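Local coordinates for periplasmic beta-glucosidase (Pseudomonas aeruginosa, PDB 6R5T), which probably hydrolyses terminal, non-reducing beta-D-glucosyl residues with release of beta-D-glucose, as a periplasmic member of glycoside hydrolase family 3, at residues Asn227-Ala231 with Thr232-Trp236; Thr239-Leu242 with Arg243-Gly247. The protein carries 1 engineered substitution. All blocks are in the same frame, centred on the assembly; numbering follows the deposited sequence.

Contact 1. Residues Asn227-Ala231 with Thr232-Trp236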
ATOM      1  N   ASN A 227      -7.925  -2.590 -11.807  1.00 13.55           N
ATOM      2  CA  ASN A 227      -8.265  -4.020 -11.629  1.00 13.27           C
ATOM      3  C   ASN A 227      -7.853  -4.804 -12.885  1.00 14.36           C
ATOM      4  O   ASN A 227      -8.596  -5.690 -13.376  1.00 14.34           O
ATOM      5  CB  ASN A 227      -9.742  -4.107 -11.240  1.00 13.81           C
ATOM      6  CG  ASN A 227     -10.024  -3.443  -9.920  1.00 15.18           C
ATOM      7  OD1 ASN A 227      -9.106  -2.973  -9.281  1.00 13.40           O
ATOM      8  ND2 ASN A 227     -11.266  -3.435  -9.481  1.00 14.38           N
ATOM      9  N   GLY A 228      -6.677  -4.520 -13.423  1.00 13.20           N
ATOM     10  CA  GLY A 228      -6.096  -5.238 -14.540  1.00 13.74           C
ATOM     11  C   GLY A 228      -6.326  -4.632 -15.899  1.00 13.14           C
ATOM     12  O   GLY A 228      -5.620  -5.060 -16.838  1.00 13.78           O
ATOM     13  N   VAL A 229      -7.274  -3.721 -16.029  1.00 12.60           N
ATOM     14  CA  VAL A 229      -7.631  -3.163 -17.362  1.00 14.08           C
ATOM     15  C   VAL A 229      -7.197  -1.710 -17.415  1.00 12.83           C
ATOM     16  O   VAL A 229      -7.774  -0.882 -16.746  1.00 12.41           O
ATOM     17  CB  VAL A 229      -9.127  -3.323 -17.652  1.00 13.82           C
ATOM     18  CG1 VAL A 229      -9.429  -2.837 -19.069  1.00 15.24           C
ATOM     19  CG2 VAL A 229      -9.513  -4.777 -17.509  1.00 16.78           C
ATOM     20  N   PRO A 230      -6.233  -1.371 -18.286  1.00 13.43           N
ATOM     21  CA  PRO A 230      -5.896   0.035 -18.521  1.00 14.53           C
ATOM     22  C   PRO A 230      -7.156   0.866 -18.760  1.00 14.14           C
ATOM     23  O   PRO A 230      -8.044   0.475 -19.542  1.00 13.06           O
ATOM     24  CB  PRO A 230      -5.015   0.003 -19.774  1.00 13.37           C
ATOM     25  CG  PRO A 230      -4.400  -1.361 -19.746  1.00 13.77           C
ATOM     26  CD  PRO A 230      -5.478  -2.251 -19.168  1.00 13.57           C
ATOM     27  N   ALA A 231      -7.227   2.045 -18.159  1.00 13.98           N
ATOM     28  CA  ALA A 231      -8.364   2.953 -18.323  1.00 15.04           C
ATOM     29  C   ALA A 231      -8.640   3.188 -19.824  1.00 13.91           C
ATOM     30  O   ALA A 231      -9.810   3.247 -20.210  1.00 14.88           O
ATOM     31  CB  ALA A 231      -8.111   4.227 -17.574  1.00 15.77           C
ATOM     32  N   THR A 232      -7.581   3.321 -20.594  1.00 13.80           N
ATOM     33  CA  THR A 232      -7.669   3.644 -22.043  1.00 15.43           C
ATOM     34  C   THR A 232      -8.396   2.530 -22.786  1.00 16.09           C
ATOM     35  O   THR A 232      -8.939   2.824 -23.879  1.00 15.77           O
ATOM     36  CB  THR A 232      -6.269   3.895 -22.573  1.00 16.15           C
ATOM     37  OG1 THR A 232      -5.696   4.916 -21.768  1.00 20.41           O
ATOM     38  CG2 THR A 232      -6.263   4.329 -24.031  1.00 18.68           C
ATOM     39  N   ALA A 233      -8.408   1.289 -22.273  1.00 13.78           N
ATOM     40  CA  ALA A 233      -9.094   0.150 -22.933  1.00 15.51           C
ATOM     41  C   ALA A 233     -10.286  -0.343 -22.127  1.00 14.07           C
ATOM     42  O   ALA A 233     -10.709  -1.494 -22.340  1.00 16.20           O
ATOM     43  CB  ALA A 233      -8.136  -0.981 -23.138  1.00 16.42           C
ATOM     44  N   ASN A 234     -10.781   0.454 -21.201  1.00 13.95           N
ATOM     45  CA  ASN A 234     -11.738  -0.015 -20.178  1.00 13.69           C
ATOM     46  C   ASN A 234     -13.147   0.410 -20.565  1.00 14.45           C
ATOM     47  O   ASN A 234     -13.569   1.537 -20.239  1.00 14.55           O
ATOM     48  CB  ASN A 234     -11.302   0.503 -18.813  1.00 12.75           C
ATOM     49  CG  ASN A 234     -11.954  -0.279 -17.708  1.00 15.75           C
ATOM     50  OD1 ASN A 234     -13.173  -0.501 -17.760  1.00 15.21           O
ATOM     51  ND2 ASN A 234     -11.168  -0.620 -16.686  1.00 16.40           N
ATOM     52  N   ARG A 235     -13.852  -0.451 -21.304  1.00 16.00           N
ATOM     53  CA  ARG A 235     -15.199  -0.099 -21.787  1.00 15.77           C
ATOM     54  C   ARG A 235     -16.185   0.044 -20.618  1.00 15.32           C
ATOM     55  O   ARG A 235     -17.076   0.906 -20.669  1.00 15.71           O
ATOM     56  CB  ARG A 235     -15.676  -1.138 -22.792  1.00 18.68           C
ATOM     57  CG  ARG A 235     -16.953  -0.731 -23.514  1.00 22.82           C
ATOM     58  CD  ARG A 235     -17.287  -1.724 -24.623  1.00 28.43           C
ATOM     59  NE  ARG A 235     -18.699  -1.545 -24.911  1.00 32.70           N
ATOM     60  CZ  ARG A 235     -19.214  -0.666 -25.743  1.00 43.00           C
ATOM     61  NH1 ARG A 235     -18.425   0.100 -26.493  1.00 47.66           N
ATOM     62  NH2 ARG A 235     -20.536  -0.589 -25.847  1.00 40.16           N
ATOM     63  N   TRP A 236     -15.975  -0.705 -19.549  1.00 14.85           N
ATOM     64  CA  TRP A 236     -16.826  -0.572 -18.359  1.00 17.18           C
ATOM     65  C   TRP A 236     -16.699   0.870 -17.858  1.00 16.28           C
ATOM     66  O   TRP A 236     -17.691   1.567 -17.571  1.00 17.08           O
ATOM     67  CB  TRP A 236     -16.449  -1.635 -17.322  1.00 19.37           C
ATOM     68  CG  TRP A 236     -17.115  -1.320 -16.038  1.00 22.52           C
ATOM     69  CD1 TRP A 236     -18.443  -1.532 -15.760  1.00 25.96           C
ATOM     70  CD2 TRP A 236     -16.559  -0.574 -14.939  1.00 23.97           C
ATOM     71  NE1 TRP A 236     -18.737  -1.001 -14.531  1.00 30.73           N
ATOM     72  CE2 TRP A 236     -17.604  -0.413 -14.011  1.00 26.22           C
ATOM     73  CE3 TRP A 236     -15.290  -0.066 -14.636  1.00 24.24           C
ATOM     74  CZ2 TRP A 236     -17.396   0.244 -12.801  1.00 31.79           C
ATOM     75  CZ3 TRP A 236     -15.089   0.581 -13.436  1.00 25.90           C
ATOM     76  CH2 TRP A 236     -16.140   0.755 -12.547  1.00 27.41           C
TER
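With CG turned anti to its backbone N (chi1 -162°), Asn234 reaches back toward Val229, whose CG1 is likewise anti to its own N (chi1 -176°), and the two side chains meet at about a right angle. The amide comes in with its nitrogen: ND2 of Asn234 lies 3.5 Å from CB of Val229 and gives a weak hydrogen bond to the Val229 carbonyl O at 3.4 Å. Its other end, OD1, accepts from the backbone N of Leu237, so Asn234 is the N-cap of helix 235-245 while its amide also bridges back to the preceding strand. Between them the chain makes a short 3-10 turn. Ala233 N binds Pro230 O at 2.9 Å, and Asn234 N binds Ala231 O at 3.1 Å, two successive bonds of the i to i+3 kind. The turn thus delivers the capping residue to the start of the helix. Pro230 packs on Leu262, His265 and Leu267, and Val229 meets Leu666 of the second subunit. Ala231 and Thr232 lean on Val221 of strand 218-221, with Thr232 also touching helix 258-261, which sets the turn against a barrel strand and that helix.

Contact 2. Residues Thr239-Leu242 with Arg243-Gly247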
ATOM      1  N   THR A 239     -17.557   3.736 -21.035  1.00 15.53           N
ATOM      2  CA  THR A 239     -18.880   3.600 -21.696  1.00 16.47           C
ATOM      3  C   THR A 239     -19.971   3.261 -20.691  1.00 16.34           C
ATOM      4  O   THR A 239     -20.864   4.092 -20.531  1.00 17.60           O
ATOM      5  CB  THR A 239     -18.843   2.591 -22.845  1.00 18.85           C
ATOM      6  OG1 THR A 239     -17.911   3.031 -23.843  1.00 21.03           O
ATOM      7  CG2 THR A 239     -20.208   2.495 -23.482  1.00 21.79           C
ATOM      8  N   ASP A 240     -19.908   2.102 -20.035  1.00 17.14           N
ATOM      9  CA  ASP A 240     -20.983   1.677 -19.108  1.00 18.27           C
ATOM     10  C   ASP A 240     -21.155   2.716 -17.987  1.00 17.18           C
ATOM     11  O   ASP A 240     -22.262   3.153 -17.678  1.00 20.67           O
ATOM     12  CB  ASP A 240     -20.702   0.285 -18.580  1.00 20.13           C
ATOM     13  CG  ASP A 240     -20.663  -0.779 -19.669  1.00 29.84           C
ATOM     14  OD1 ASP A 240     -21.091  -0.483 -20.792  1.00 35.27           O
ATOM     15  OD2 ASP A 240     -20.185  -1.882 -19.400  1.00 36.81           O
ATOM     16  N   LEU A 241     -20.056   3.073 -17.315  1.00 15.10           N
ATOM     17  CA  LEU A 241     -20.146   4.005 -16.198  1.00 16.82           C
ATOM     18  C   LEU A 241     -20.281   5.432 -16.719  1.00 15.78           C
ATOM     19  O   LEU A 241     -21.257   6.109 -16.412  1.00 17.60           O
ATOM     20  CB  LEU A 241     -18.905   3.831 -15.336  1.00 18.22           C
ATOM     21  CG  LEU A 241     -18.884   4.786 -14.150  1.00 18.73           C
ATOM     22  CD1 LEU A 241     -20.000   4.459 -13.166  1.00 20.52           C
ATOM     23  CD2 LEU A 241     -17.509   4.738 -13.493  1.00 20.10           C
ATOM     24  N   LEU A 242     -19.273   5.943 -17.425  1.00 15.00           N
ATOM     25  CA  LEU A 242     -19.230   7.393 -17.721  1.00 14.88           C
ATOM     26  C   LEU A 242     -20.422   7.808 -18.602  1.00 15.44           C
ATOM     27  O   LEU A 242     -20.970   8.853 -18.354  1.00 16.98           O
ATOM     28  CB  LEU A 242     -17.907   7.675 -18.428  1.00 16.40           C
ATOM     29  CG  LEU A 242     -17.667   9.116 -18.857  1.00 15.81           C
ATOM     30  CD1 LEU A 242     -17.686  10.071 -17.669  1.00 15.35           C
ATOM     31  CD2 LEU A 242     -16.367   9.210 -19.638  1.00 15.03           C
ATOM     32  N   ARG A 243     -20.777   7.016 -19.616  1.00 16.90           N
ATOM     33  CA  ARG A 243     -21.858   7.427 -20.565  1.00 17.79           C
ATOM     34  C   ARG A 243     -23.201   6.901 -20.087  1.00 17.95           C
ATOM     35  O   ARG A 243     -24.126   7.702 -19.906  1.00 20.03           O
ATOM     36  CB  ARG A 243     -21.534   6.921 -21.967  1.00 19.08           C
ATOM     37  CG  ARG A 243     -20.168   7.382 -22.452  1.00 20.59           C
ATOM     38  CD  ARG A 243     -20.238   8.756 -22.974  1.00 21.34           C
ATOM     39  NE  ARG A 243     -18.981   9.145 -23.618  1.00 21.06           N
ATOM     40  CZ  ARG A 243     -18.754  10.350 -24.114  1.00 21.83           C
ATOM     41  NH1 ARG A 243     -19.717  11.270 -24.088  1.00 23.94           N
ATOM     42  NH2 ARG A 243     -17.571  10.635 -24.621  1.00 22.37           N
ATOM     43  N   GLN A 244     -23.324   5.596 -19.930  1.00 20.99           N
ATOM     44  CA  GLN A 244     -24.650   4.997 -19.663  1.00 21.48           C
ATOM     45  C   GLN A 244     -25.126   5.354 -18.247  1.00 25.21           C
ATOM     46  O   GLN A 244     -26.278   5.805 -18.103  1.00 24.07           O
ATOM     47  CB  GLN A 244     -24.608   3.526 -20.032  1.00 26.05           C
ATOM     48  CG  GLN A 244     -24.309   3.334 -21.523  1.00 32.57           C
ATOM     49  CD  GLN A 244     -24.033   1.918 -21.977  1.00 44.05           C
ATOM     50  OE1 GLN A 244     -23.755   1.023 -21.183  1.00 53.16           O
ATOM     51  NE2 GLN A 244     -24.071   1.708 -23.283  1.00 53.78           N
ATOM     52  N   GLN A 245     -24.292   5.226 -17.223  1.00 19.69           N
ATOM     53  CA  GLN A 245     -24.755   5.462 -15.840  1.00 22.45           C
ATOM     54  C   GLN A 245     -24.727   6.954 -15.500  1.00 20.62           C
ATOM     55  O   GLN A 245     -25.690   7.458 -14.944  1.00 22.02           O
ATOM     56  CB  GLN A 245     -23.877   4.727 -14.846  1.00 28.58           C
ATOM     57  CG  GLN A 245     -24.675   3.858 -13.907  1.00 46.61           C
ATOM     58  CD  GLN A 245     -24.472   2.423 -14.318  1.00 57.95           C
ATOM     59  OE1 GLN A 245     -23.332   1.976 -14.513  1.00 62.57           O
ATOM     60  NE2 GLN A 245     -25.577   1.693 -14.436  1.00 64.38           N
ATOM     61  N   TRP A 246     -23.655   7.667 -15.841  1.00 17.21           N
ATOM     62  CA  TRP A 246     -23.507   9.058 -15.410  1.00 17.85           C
ATOM     63  C   TRP A 246     -24.065  10.031 -16.424  1.00 17.46           C
ATOM     64  O   TRP A 246     -24.187  11.222 -16.073  1.00 21.10           O
ATOM     65  CB  TRP A 246     -22.031   9.375 -15.151  1.00 18.66           C
ATOM     66  CG  TRP A 246     -21.463   8.714 -13.938  1.00 18.11           C
ATOM     67  CD1 TRP A 246     -22.081   7.935 -13.006  1.00 20.10           C
ATOM     68  CD2 TRP A 246     -20.104   8.858 -13.494  1.00 17.36           C
ATOM     69  NE1 TRP A 246     -21.199   7.574 -12.016  1.00 18.32           N
ATOM     70  CE2 TRP A 246     -19.964   8.118 -12.303  1.00 17.60           C
ATOM     71  CE3 TRP A 246     -18.990   9.533 -14.008  1.00 15.85           C
ATOM     72  CZ2 TRP A 246     -18.746   8.036 -11.618  1.00 16.45           C
ATOM     73  CZ3 TRP A 246     -17.787   9.457 -13.331  1.00 15.60           C
ATOM     74  CH2 TRP A 246     -17.679   8.748 -12.131  1.00 15.31           C
ATOM     75  N   GLY A 247     -24.295   9.592 -17.654  1.00 16.92           N
ATOM     76  CA  GLY A 247     -24.941  10.475 -18.638  1.00 19.56           C
ATOM     77  C   GLY A 247     -23.990  11.499 -19.218  1.00 18.35           C
ATOM     78  O   GLY A 247     -24.461  12.519 -19.726  1.00 20.49           O
TER
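Two successive amides grip the carbonyl O of Thr239. Gln244 N binds it at 2.9 Å in a nearly straight bond, running almost along the C=O direction, whereas Arg243 N reaches it at 3.1 Å from above the carbonyl plane. The first of these spans five residues, and the pattern goes on: Gln245 N binds Asp240 O and Trp246 N binds Leu241 O, each at 2.9 Å. These wider i to i+5 bonds mark a pi-type turn in the last part of helix 235-245; i to i+4 bonds persist alongside, from Arg243 N to Thr239 O and, weakly, from Gln245 N to Leu241 O.

The same five-residue spacing puts Trp246 beside Leu241. With CG of Leu241 anti to its backbone N (chi1 179°), the isobutyl group extends over one face of the indole. Its CD1 makes a CH-pi contact 3.9 Å from the centroid of the five-membered ring, while CD2 is nearest CZ2 of the benzo part. Leu242 approaches the same indole obliquely, its CD1 3.9 Å from Trp246 CE3. Asp240 and Gln244 run side by side with carboxylate and amide planes only 13° apart. Beyond Trp246, the chain leaves helical geometry at Gly247, which has positive phi.

Arg243, its chain bent at chi2 (-81°), uses NH1 to bond the carbonyls of Phe248 and Gly250 in the segment that follows, and NH2 makes a salt bridge with Asp316 of helix 307-323. Lys209 adds a cation-pi contact to Trp246. Leu241 and Trp246 pack on Leu205, Trp246 also on Tyr208 of helix 206-213, and Leu242 touches Val212 of that helix and Thr252 of strand 251-253.

Overall arrangement
Contact 1 comes first along the chain and contact 2 follows in series, their centres 14 Å apart. Both use helix 235-245: residues 227-236 bring the chain from the short strand 229-230 into its start, and residues 239-247 form its C-terminal part and exit. They touch directly, through probable backbone hydrogen bonds from Leu241 N to Trp236 O (2.8 Å) and Asp240 N to Arg235 O (3.1 Å). The helix connects strand 218-221 to its parallel neighbour 251-253 in the barrel-like N-terminal domain, a right-handed beta-alpha-beta arrangement as in TIM barrels. Both contacts thus belong to one connection of the barrel, away from the sugar-binding pocket and the magnesium site.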